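Local coordinates for protein methyl-coenzyme M reductase gamma subunit (Methermicoccus shengliensis DSM 18856, PDB 7NKG) that forms the gamma subunit of methyl-coenzyme M reductase, the factor 430 enzyme that catalyses release of methane from methyl-coenzyme M in methanogens, at residues 99-102 and 103-106; 62-66 and 67-71; 42-45 and 46-50; 235-238 and 239-243. All blocks are in the same frame, centred on the assembly; numbering follows the deposited sequence.

In the fold
Along the chain the order is contact 3, contact 2, contact 1 and contact 4, and no two touch. Contact 1 lies on helix 99-109, its centre about 6 Å from that of the chain, the P99 side chain about 8 Å from bound factor 430. Contacts 3 and 2 both belong to the chain between helices 34-41 and 75-79, yet their centres are about 30 Å apart. Contact 4, on the final helix 227-245, is about 48 Å from contact 3 between centres, on the opposite side of the chain's centre. Other protein chains meet contacts 1, 2 and 4 but not contact 3, so of these four sites the buried helix and two peripheral ones face partner chains.

Contact 1. Residues 99-102 and 103-106; sequences PYWR and SYYA
Y104 reaches back along helix 99-109 to lie against W101 and Y100, and its path can be traced atom by atom. CB sits 3.7 Å from Y100 O, the acceptor of the Y104 N-H bond. With chi1 at -58° the ring leaves beside the backbone N, which carries one of its faces under Y100 O; that oxygen is 3.2 Å from Y104 CG and offset toward the rim rather than central. Further out, the CD2-CE2 edge turns into the indole of W101. CD2 comes within 3.5 Å of W101 CE2, and CE2 stands over the middle of the indole. The centroid of the Y104 ring lies 4.7 Å from that of the six-membered ring of W101, and planes at 89° establish a T-shaped stack in which Y104 gives the edge and W101 the face. CZ then meets Y100 CB at 3.7 Å. The hydroxyl ends 3.6 Å from Y100 CD1 and is hydrogen-bonded to an acidic side chain of another protein chain.

On another flank, R102 forms a salt bridge with D90 and S103 OG is hydrogen-bonded to T117, tying the helix to its own subunit. The i to i+4 backbone bonds from P99-S103 to R102-A106 keep these side chains in step. Chemically, Y104 is amphipathic in use: its ring edge carries slightly positive C-H groups to the electron-rich indole, its flank packs on Y100, and its polar tip is left for the partner subunit. The ring is thus braced against its helix while the phenol serves the interface.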
loop_
_atom_site.group_PDB
_atom_site.type_symbol
_atom_site.label_atom_id
_atom_site.label_comp_id
_atom_site.label_asym_id
_atom_site.label_seq_id
_atom_site.Cartn_x
_atom_site.Cartn_y
_atom_site.Cartn_z
ATOM N N PRO C 99 -3.423 -29.873 27.106
ATOM C CA PRO C 99 -4.378 -29.158 26.249
ATOM C C PRO C 99 -4.830 -29.922 24.997
ATOM O O PRO C 99 -6.043 -30.032 24.781
ATOM C CB PRO C 99 -3.616 -27.872 25.917
ATOM C CG PRO C 99 -2.810 -27.620 27.132
ATOM C CD PRO C 99 -2.298 -28.993 27.483
ATOM N N TYR C 100 -3.893 -30.495 24.186
ATOM C CA TYR C 100 -4.336 -31.197 22.971
ATOM C C TYR C 100 -5.238 -32.387 23.304
ATOM O O TYR C 100 -6.235 -32.592 22.609
ATOM C CB TYR C 100 -3.172 -31.658 22.062
ATOM C CG TYR C 100 -2.646 -30.536 21.182
ATOM C CD1 TYR C 100 -3.416 -30.014 20.148
ATOM C CD2 TYR C 100 -1.445 -29.914 21.468
ATOM C CE1 TYR C 100 -2.985 -28.913 19.408
ATOM C CE2 TYR C 100 -1.003 -28.822 20.736
ATOM C CZ TYR C 100 -1.785 -28.304 19.722
ATOM O OH TYR C 100 -1.332 -27.163 19.085
ATOM N N TRP C 101 -4.951 -33.100 24.392
ATOM C CA TRP C 101 -5.736 -34.294 24.734
ATOM C C TRP C 101 -7.117 -33.942 25.339
ATOM O O TRP C 101 -8.054 -34.732 25.147
ATOM C CB TRP C 101 -4.913 -35.286 25.567
ATOM C CG TRP C 101 -4.236 -36.267 24.644
ATOM C CD1 TRP C 101 -4.762 -37.452 24.213
ATOM C CD2 TRP C 101 -3.107 -35.998 23.788
ATOM N NE1 TRP C 101 -4.013 -37.961 23.178
ATOM C CE2 TRP C 101 -2.968 -37.102 22.918
ATOM C CE3 TRP C 101 -2.164 -34.960 23.714
ATOM C CZ2 TRP C 101 -1.946 -37.185 21.968
ATOM C CZ3 TRP C 101 -1.135 -35.054 22.792
ATOM C CH2 TRP C 101 -1.025 -36.161 21.938
ATOM N N ARG C 102 -7.301 -32.752 25.954
ATOM C CA ARG C 102 -8.662 -32.332 26.353
ATOM C C ARG C 102 -9.450 -32.060 25.034
ATOM O O ARG C 102 -10.604 -32.441 24.930
ATOM C CB ARG C 102 -8.668 -31.057 27.200
ATOM C CG ARG C 102 -8.250 -31.243 28.646
ATOM C CD ARG C 102 -8.721 -30.057 29.474
ATOM N NE ARG C 102 -8.261 -30.075 30.871
ATOM C CZ ARG C 102 -8.904 -30.625 31.906
ATOM N NH1 ARG C 102 -10.059 -31.274 31.723
ATOM N NH2 ARG C 102 -8.388 -30.551 33.130
ATOM N N SER C 103 -8.801 -31.432 24.022
ATOM C CA SER C 103 -9.460 -31.176 22.748
ATOM C C SER C 103 -9.775 -32.484 22.005
ATOM O O SER C 103 -10.862 -32.595 21.451
ATOM C CB SER C 103 -8.619 -30.250 21.874
ATOM O OG SER C 103 -8.564 -28.954 22.444
ATOM N N TYR C 104 -8.863 -33.482 22.024
ATOM C CA TYR C 104 -9.145 -34.769 21.358
ATOM C C TYR C 104 -10.282 -35.485 22.074
ATOM O O TYR C 104 -11.174 -36.049 21.418
ATOM C CB TYR C 104 -7.912 -35.691 21.336
ATOM C CG TYR C 104 -6.689 -35.120 20.648
ATOM C CD1 TYR C 104 -6.810 -34.250 19.570
ATOM C CD2 TYR C 104 -5.414 -35.395 21.116
ATOM C CE1 TYR C 104 -5.692 -33.709 18.949
ATOM C CE2 TYR C 104 -4.289 -34.822 20.534
ATOM C CZ TYR C 104 -4.428 -33.978 19.447
ATOM O OH TYR C 104 -3.303 -33.420 18.873
ATOM N N TYR C 105 -10.304 -35.428 23.426
ATOM C CA TYR C 105 -11.410 -36.017 24.187
ATOM C C TYR C 105 -12.760 -35.409 23.729
ATOM O O TYR C 105 -13.707 -36.144 23.486
ATOM C CB TYR C 105 -11.223 -35.794 25.708
ATOM C CG TYR C 105 -12.497 -36.066 26.480
ATOM C CD1 TYR C 105 -12.952 -37.364 26.666
ATOM C CD2 TYR C 105 -13.345 -35.027 26.847
ATOM C CE1 TYR C 105 -14.172 -37.621 27.277
ATOM C CE2 TYR C 105 -14.580 -35.272 27.426
ATOM C CZ TYR C 105 -15.003 -36.571 27.615
ATOM O OH TYR C 105 -16.226 -36.819 28.195
ATOM N N ALA C 106 -12.818 -34.078 23.614
ATOM C CA ALA C 106 -14.044 -33.398 23.224
ATOM C C ALA C 106 -14.422 -33.727 21.780
ATOM O O ALA C 106 -15.576 -34.068 21.519
ATOM C CB ALA C 106 -13.882 -31.891 23.403
#

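Contact 2. Residues 62-66 and 67-71; sequences EPDCP and IREIV
A thiol N-cap starts the short helix 66-70: C65 accepts from the backbone of R68 through its sulfur. The evidence is a distance of 3.5 Å from R68 N to C65 SG with an N-H...S angle of 165°, nearly straight although long. The sulfur is swung away from its own backbone N (chi1 170°), a setting that brings it up to the first turn, where it also packs 3.7 Å from I67 CB. The carbonyl of the same residue closes that turn, C65 O accepting from E69 N at 3.2 Å.

The R68 side chain runs back over the preceding loop. P63 CD lies 3.4 Å above the centre of its guanidinium, so the proline ring covers one face. E62 OE2 approaches the edge instead, in a salt bridge to R68 NH1 whose hydrogen bond, at 3.3 Å, is weak; carboxylate and guanidinium planes are 87° apart. The carboxylates of D64 and E69 come close, D64 OD1 being 3.2 Å from E69 OE2; both form salt bridges with basic side chains of another protein chain, which probably offset the repulsion.

That other chain also offers its backbone to R68 NH2 and packs on I67 and V71. Helix 66-70 comes between helices 34-41 and 75-79 in sequence, and the contact is centred about 30 Å from the centre of the chain, an outlying turn laid on a partner subunit.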
loop_
_atom_site.group_PDB
_atom_site.type_symbol
_atom_site.label_atom_id
_atom_site.label_comp_id
_atom_site.label_asym_id
_atom_site.label_seq_id
_atom_site.Cartn_x
_atom_site.Cartn_y
_atom_site.Cartn_z
ATOM N N GLU C 62 -35.948 -21.832 9.063
ATOM C CA GLU C 62 -35.144 -23.030 8.900
ATOM C C GLU C 62 -35.062 -23.264 7.374
ATOM O O GLU C 62 -36.105 -23.293 6.719
ATOM C CB GLU C 62 -35.848 -24.217 9.586
ATOM C CG GLU C 62 -34.993 -25.458 9.745
ATOM C CD GLU C 62 -33.974 -25.407 10.864
ATOM O OE1 GLU C 62 -33.913 -24.388 11.588
ATOM O OE2 GLU C 62 -33.234 -26.404 11.018
ATOM N N PRO C 63 -33.865 -23.370 6.768
ATOM C CA PRO C 63 -33.803 -23.597 5.316
ATOM C C PRO C 63 -34.080 -25.047 4.933
ATOM O O PRO C 63 -33.983 -25.946 5.768
ATOM C CB PRO C 63 -32.363 -23.235 4.981
ATOM C CG PRO C 63 -31.603 -23.653 6.197
ATOM C CD PRO C 63 -32.519 -23.375 7.366
ATOM N N ASP C 64 -34.441 -25.275 3.680
ATOM C CA ASP C 64 -34.576 -26.629 3.144
ATOM C C ASP C 64 -33.146 -27.085 2.900
ATOM O O ASP C 64 -32.486 -26.561 1.983
ATOM C CB ASP C 64 -35.356 -26.590 1.820
ATOM C CG ASP C 64 -35.887 -27.918 1.333
ATOM O OD1 ASP C 64 -35.762 -28.924 2.082
ATOM O OD2 ASP C 64 -36.425 -27.959 0.201
ATOM N N CYS C 65 -32.616 -27.952 3.776
ATOM C CA CYS C 65 -31.238 -28.407 3.622
ATOM C C CYS C 65 -31.186 -29.902 3.849
ATOM O O CYS C 65 -31.598 -30.375 4.907
ATOM C CB CYS C 65 -30.317 -27.669 4.583
ATOM S SG CYS C 65 -28.645 -28.358 4.681
ATOM N N PRO C 66 -30.625 -30.661 2.894
ATOM C CA PRO C 66 -30.543 -32.116 3.082
ATOM C C PRO C 66 -29.662 -32.556 4.237
ATOM O O PRO C 66 -29.873 -33.641 4.765
ATOM C CB PRO C 66 -29.987 -32.628 1.766
ATOM C CG PRO C 66 -29.511 -31.469 1.014
ATOM C CD PRO C 66 -30.065 -30.234 1.598
ATOM N N ILE C 67 -28.680 -31.731 4.626
ATOM C CA ILE C 67 -27.783 -32.061 5.728
ATOM C C ILE C 67 -28.503 -31.835 7.053
ATOM O O ILE C 67 -28.430 -32.683 7.936
ATOM C CB ILE C 67 -26.480 -31.250 5.608
ATOM C CG1 ILE C 67 -25.772 -31.550 4.261
ATOM C CG2 ILE C 67 -25.562 -31.498 6.794
ATOM C CD1 ILE C 67 -25.474 -33.081 3.921
ATOM N N ARG C 68 -29.245 -30.718 7.193
ATOM C CA ARG C 68 -30.036 -30.479 8.408
ATOM C C ARG C 68 -31.043 -31.624 8.641
ATOM O O ARG C 68 -31.295 -32.007 9.791
ATOM C CB ARG C 68 -30.784 -29.156 8.317
ATOM C CG ARG C 68 -29.863 -27.939 8.356
ATOM C CD ARG C 68 -30.632 -26.705 8.771
ATOM N NE ARG C 68 -29.849 -25.482 8.582
ATOM C CZ ARG C 68 -29.927 -24.374 9.326
ATOM N NH1 ARG C 68 -30.773 -24.305 10.355
ATOM N NH2 ARG C 68 -29.165 -23.323 9.045
ATOM N N GLU C 69 -31.574 -32.200 7.552
ATOM C CA GLU C 69 -32.535 -33.300 7.639
ATOM C C GLU C 69 -31.923 -34.615 8.126
ATOM O O GLU C 69 -32.672 -35.462 8.627
ATOM C CB GLU C 69 -33.192 -33.518 6.274
ATOM C CG GLU C 69 -34.059 -32.355 5.811
ATOM C CD GLU C 69 -34.563 -32.489 4.389
ATOM O OE1 GLU C 69 -34.697 -33.640 3.915
ATOM O OE2 GLU C 69 -34.812 -31.441 3.747
ATOM N N ILE C 70 -30.597 -34.825 7.956
ATOM C CA ILE C 70 -29.947 -36.088 8.350
ATOM C C ILE C 70 -28.972 -35.930 9.534
ATOM O O ILE C 70 -28.493 -36.948 10.031
ATOM C CB ILE C 70 -29.262 -36.783 7.133
ATOM C CG1 ILE C 70 -28.152 -35.883 6.525
ATOM C CG2 ILE C 70 -30.330 -37.149 6.078
ATOM C CD1 ILE C 70 -27.264 -36.525 5.452
ATOM N N VAL C 71 -28.669 -34.697 9.982
ATOM C CA VAL C 71 -27.803 -34.501 11.148
ATOM C C VAL C 71 -28.711 -34.043 12.272
ATOM O O VAL C 71 -29.270 -32.945 12.210
ATOM C CB VAL C 71 -26.663 -33.488 10.927
ATOM C CG1 VAL C 71 -25.818 -33.358 12.193
ATOM C CG2 VAL C 71 -25.781 -33.911 9.758
#

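Contact 3. Residues 42-45 and 46-50; sequences GHRA and PGSDY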
loop_
_atom_site.group_PDB
_atom_site.type_symbol
_atom_site.label_atom_id
_atom_site.label_comp_id
_atom_site.label_asym_id
_atom_site.label_seq_id
_atom_site.Cartn_x
_atom_site.Cartn_y
_atom_site.Cartn_z
ATOM N N GLY C 42 -20.302 -19.705 35.520
ATOM C CA GLY C 42 -20.641 -18.283 35.499
ATOM C C GLY C 42 -21.443 -17.757 34.325
ATOM O O GLY C 42 -21.413 -16.551 34.068
ATOM N N HIS C 43 -22.203 -18.617 33.640
ATOM C CA HIS C 43 -22.991 -18.200 32.470
ATOM C C HIS C 43 -24.411 -17.780 32.832
ATOM O O HIS C 43 -25.013 -16.976 32.113
ATOM C CB HIS C 43 -23.050 -19.336 31.451
ATOM C CG HIS C 43 -21.695 -19.807 31.025
ATOM N ND1 HIS C 43 -20.696 -18.908 30.696
ATOM C CD2 HIS C 43 -21.217 -21.064 30.881
ATOM C CE1 HIS C 43 -19.639 -19.642 30.388
ATOM N NE2 HIS C 43 -19.912 -20.941 30.453
ATOM N N ARG C 44 -24.971 -18.369 33.888
ATOM C CA ARG C 44 -26.336 -18.053 34.329
ATOM C C ARG C 44 -26.500 -18.430 35.809
ATOM O O ARG C 44 -25.657 -19.152 36.361
ATOM C CB ARG C 44 -27.395 -18.781 33.456
ATOM C CG ARG C 44 -27.457 -20.277 33.710
ATOM C CD ARG C 44 -28.444 -21.006 32.821
ATOM N NE ARG C 44 -28.840 -22.282 33.412
ATOM C CZ ARG C 44 -28.081 -23.373 33.458
ATOM N NH1 ARG C 44 -26.867 -23.370 32.918
ATOM N NH2 ARG C 44 -28.533 -24.478 34.044
ATOM N N ALA C 45 -27.597 -17.973 36.446
ATOM C CA ALA C 45 -27.826 -18.279 37.850
ATOM C C ALA C 45 -28.029 -19.790 38.054
ATOM O O ALA C 45 -28.785 -20.386 37.287
ATOM C CB ALA C 45 -29.054 -17.534 38.343
ATOM N N PRO C 46 -27.397 -20.440 39.060
ATOM C CA PRO C 46 -27.655 -21.880 39.273
ATOM C C PRO C 46 -29.141 -22.184 39.475
ATOM O O PRO C 46 -29.838 -21.418 40.144
ATOM C CB PRO C 46 -26.847 -22.210 40.534
ATOM C CG PRO C 46 -25.820 -21.155 40.601
ATOM C CD PRO C 46 -26.451 -19.919 40.063
ATOM N N GLY C 47 -29.613 -23.255 38.853
ATOM C CA GLY C 47 -31.010 -23.653 38.933
ATOM C C GLY C 47 -31.896 -23.011 37.885
ATOM O O GLY C 47 -32.996 -23.509 37.647
ATOM N N SER C 48 -31.449 -21.908 37.244
ATOM C CA SER C 48 -32.258 -21.221 36.235
ATOM C C SER C 48 -32.281 -21.977 34.914
ATOM O O SER C 48 -31.394 -22.787 34.644
ATOM C CB SER C 48 -31.735 -19.807 36.006
ATOM O OG SER C 48 -30.526 -19.786 35.264
ATOM N N ASP C 49 -33.284 -21.698 34.073
ATOM C CA ASP C 49 -33.369 -22.331 32.760
ATOM C C ASP C 49 -32.299 -21.728 31.829
ATOM O O ASP C 49 -31.814 -20.604 32.044
ATOM C CB ASP C 49 -34.771 -22.220 32.130
ATOM C CG ASP C 49 -35.093 -23.322 31.114
ATOM O OD1 ASP C 49 -34.237 -24.226 30.911
ATOM O OD2 ASP C 49 -36.181 -23.260 30.497
ATOM N N TYR C 50 -31.890 -22.518 30.828
ATOM C CA TYR C 50 -30.895 -22.095 29.849
ATOM C C TYR C 50 -31.497 -21.000 28.950
ATOM O O TYR C 50 -32.485 -21.286 28.270
ATOM C CB TYR C 50 -30.479 -23.270 28.940
ATOM C CG TYR C 50 -29.816 -24.423 29.658
ATOM C CD1 TYR C 50 -28.465 -24.392 29.965
ATOM C CD2 TYR C 50 -30.541 -25.545 30.033
ATOM C CE1 TYR C 50 -27.859 -25.431 30.654
ATOM C CE2 TYR C 50 -29.938 -26.605 30.697
ATOM C CZ TYR C 50 -28.593 -26.544 31.007
ATOM O OH TYR C 50 -27.970 -27.602 31.631
HETATM O O HOH W 1 -30.860 -25.736 35.177
#
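P46 joins directly to A45 and begins the bend. G47 follows with a positive phi, where a side chain would collide with the preceding carbonyl oxygen. S48 closes the bend twice on one acceptor. Its backbone N donates to A45 O at 3.1 Å; a chi1 of 74° sets OG between its own N and carbonyl carbon, where it donates to A45 O at 2.7 Å, in the carbonyl plane and on a lone pair. S48 O then receives R44 NE at 2.9 Å; the N-H...O angle of 169° is nearly straight, and the oxygen sits in the guanidinium plane although the donor stands above the carbonyl plane. A water bridges R44 NH2 and S48 O. D49 adds its carbonyl, D49 O being 3.5 Å from R44 CD.

Y50 finishes the clasp by a cation-pi contact: R44 CZ is 3.9 Å from the Y50 ring centroid and 30° off the normal. R44 NH1 also makes salt bridges with E128 and E132 of helix 128-140, and Y50 OH is hydrogen-bonded to E132. With a leucine in place of R44, S48 O would probably lose its straight N-H bond and both glutamates would be left without this positive mate. The whole is a type II beta turn, A45 to S48, with proline and glycine at its central positions and an arginine bracing the extended exit of a surface loop.

Contact 4. Residues 235-238 and 239-243; sequences RIWE and LRTRY
I236 overlaps the guanidinium of R240 one turn on, its CG2 branch lying over a face and 3.4 Å from R240 NE. This leaves the charged end of R240 to other chains of the assembly: an acidic side chain of one forms a salt bridge with NH2, and a polar side chain of another is hydrogen-bonded to NH1. On W237, the hydroxyl of T241 sits 3.8 Å above the indole plane, toward the rim. That hydroxyl is held by the backbone of W237, donating from T241 OG1 to W237 O at 2.7 Å. The torsion of T241 (chi1 -61°) folds OG1 back beside its own N, and the two donors reach W237 O from opposite faces of its plane, T241 N at 2.9 Å.

E238 and R242 run side by side, pointing the same way, with carboxylate and guanidinium planes 44° apart. E238 OE2 meets R242 NH2 at 3.2 Å in a salt bridge, and a weaker bond joins R242 NE to E238 OE2 at 3.3 Å. An alanine at E238 is likely to leave the R242 guanidinium without its intrahelical mate and freer to turn.

All of this lies on helix 227-245, which follows helix 206-212 in the chain and is the last helix of the subunit; its residues here touch three other protein chains.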
loop_
_atom_site.group_PDB
_atom_site.type_symbol
_atom_site.label_atom_id
_atom_site.label_comp_id
_atom_site.label_asym_id
_atom_site.label_seq_id
_atom_site.Cartn_x
_atom_site.Cartn_y
_atom_site.Cartn_z
ATOM N N ARG C 235 7.815 -39.766 10.850
ATOM C CA ARG C 235 7.128 -40.299 9.684
ATOM C C ARG C 235 6.176 -39.263 9.101
ATOM O O ARG C 235 6.170 -39.057 7.888
ATOM C CB ARG C 235 6.369 -41.568 10.070
ATOM C CG ARG C 235 5.622 -42.210 8.929
ATOM C CD ARG C 235 5.092 -43.546 9.365
ATOM N NE ARG C 235 4.964 -44.459 8.228
ATOM C CZ ARG C 235 3.831 -44.912 7.691
ATOM N NH1 ARG C 235 2.652 -44.555 8.193
ATOM N NH2 ARG C 235 3.867 -45.737 6.653
ATOM N N ILE C 236 5.379 -38.596 9.953
ATOM C CA ILE C 236 4.451 -37.560 9.481
ATOM C C ILE C 236 5.245 -36.419 8.863
ATOM O O ILE C 236 4.890 -35.939 7.788
ATOM C CB ILE C 236 3.564 -37.045 10.654
ATOM C CG1 ILE C 236 2.590 -38.163 11.130
ATOM C CG2 ILE C 236 2.811 -35.750 10.287
ATOM C CD1 ILE C 236 1.478 -38.594 10.140
ATOM N N TRP C 237 6.337 -36.004 9.513
ATOM C CA TRP C 237 7.184 -34.938 8.980
ATOM C C TRP C 237 7.747 -35.338 7.594
ATOM O O TRP C 237 7.633 -34.566 6.639
ATOM C CB TRP C 237 8.325 -34.633 9.964
ATOM C CG TRP C 237 9.447 -33.835 9.380
ATOM C CD1 TRP C 237 9.492 -32.487 9.195
ATOM C CD2 TRP C 237 10.704 -34.351 8.925
ATOM N NE1 TRP C 237 10.688 -32.128 8.623
ATOM C CE2 TRP C 237 11.473 -33.253 8.489
ATOM C CE3 TRP C 237 11.278 -35.630 8.901
ATOM C CZ2 TRP C 237 12.768 -33.409 7.983
ATOM C CZ3 TRP C 237 12.551 -35.781 8.384
ATOM C CH2 TRP C 237 13.279 -34.678 7.933
ATOM N N GLU C 238 8.311 -36.554 7.482
ATOM C CA GLU C 238 8.912 -36.981 6.220
ATOM C C GLU C 238 7.871 -37.088 5.113
ATOM O O GLU C 238 8.108 -36.577 4.020
ATOM C CB GLU C 238 9.678 -38.294 6.376
ATOM C CG GLU C 238 10.352 -38.726 5.087
ATOM C CD GLU C 238 11.485 -39.719 5.237
ATOM O OE1 GLU C 238 11.659 -40.269 6.349
ATOM O OE2 GLU C 238 12.198 -39.951 4.234
ATOM N N LEU C 239 6.728 -37.748 5.370
ATOM C CA LEU C 239 5.710 -37.905 4.334
ATOM C C LEU C 239 5.088 -36.569 3.941
ATOM O O LEU C 239 4.878 -36.321 2.755
ATOM C CB LEU C 239 4.643 -38.923 4.748
ATOM C CG LEU C 239 5.152 -40.347 4.930
ATOM C CD1 LEU C 239 4.084 -41.224 5.555
ATOM C CD2 LEU C 239 5.591 -40.974 3.589
ATOM N N ARG C 240 4.840 -35.661 4.910
ATOM C CA ARG C 240 4.315 -34.328 4.569
ATOM C C ARG C 240 5.327 -33.590 3.690
ATOM O O ARG C 240 4.941 -32.998 2.686
ATOM C CB ARG C 240 4.055 -33.484 5.820
ATOM C CG ARG C 240 2.820 -33.850 6.590
ATOM C CD ARG C 240 2.823 -32.967 7.806
ATOM N NE ARG C 240 1.629 -33.014 8.642
ATOM C CZ ARG C 240 1.390 -32.145 9.633
ATOM N NH1 ARG C 240 2.232 -31.144 9.874
ATOM N NH2 ARG C 240 0.299 -32.263 10.378
ATOM N N THR C 241 6.626 -33.700 4.036
ATOM C CA THR C 241 7.706 -33.055 3.286
ATOM C C THR C 241 7.748 -33.579 1.845
ATOM O O THR C 241 7.764 -32.782 0.908
ATOM C CB THR C 241 9.065 -33.290 3.998
ATOM O OG1 THR C 241 9.009 -32.719 5.310
ATOM C CG2 THR C 241 10.234 -32.694 3.229
ATOM N N ARG C 242 7.735 -34.907 1.676
ATOM C CA ARG C 242 7.828 -35.522 0.356
ATOM C C ARG C 242 6.601 -35.216 -0.503
ATOM O O ARG C 242 6.752 -34.848 -1.667
ATOM C CB ARG C 242 8.038 -37.030 0.500
ATOM C CG ARG C 242 9.394 -37.362 1.094
ATOM C CD ARG C 242 9.950 -38.653 0.533
ATOM N NE ARG C 242 11.219 -39.009 1.187
ATOM C CZ ARG C 242 12.435 -38.622 0.792
ATOM N NH1 ARG C 242 12.584 -37.863 -0.288
ATOM N NH2 ARG C 242 13.514 -39.010 1.465
ATOM N N TYR C 243 5.389 -35.356 0.066
ATOM C CA TYR C 243 4.169 -35.098 -0.699
ATOM C C TYR C 243 3.962 -33.623 -1.038
ATOM O O TYR C 243 3.343 -33.330 -2.062
ATOM C CB TYR C 243 2.940 -35.682 -0.016
ATOM C CG TYR C 243 2.977 -37.183 0.237
ATOM C CD1 TYR C 243 3.810 -38.021 -0.499
ATOM C CD2 TYR C 243 2.185 -37.758 1.217
ATOM C CE1 TYR C 243 3.836 -39.392 -0.272
ATOM C CE2 TYR C 243 2.193 -39.131 1.442
ATOM C CZ TYR C 243 3.042 -39.944 0.715
ATOM O OH TYR C 243 3.041 -41.313 0.929
#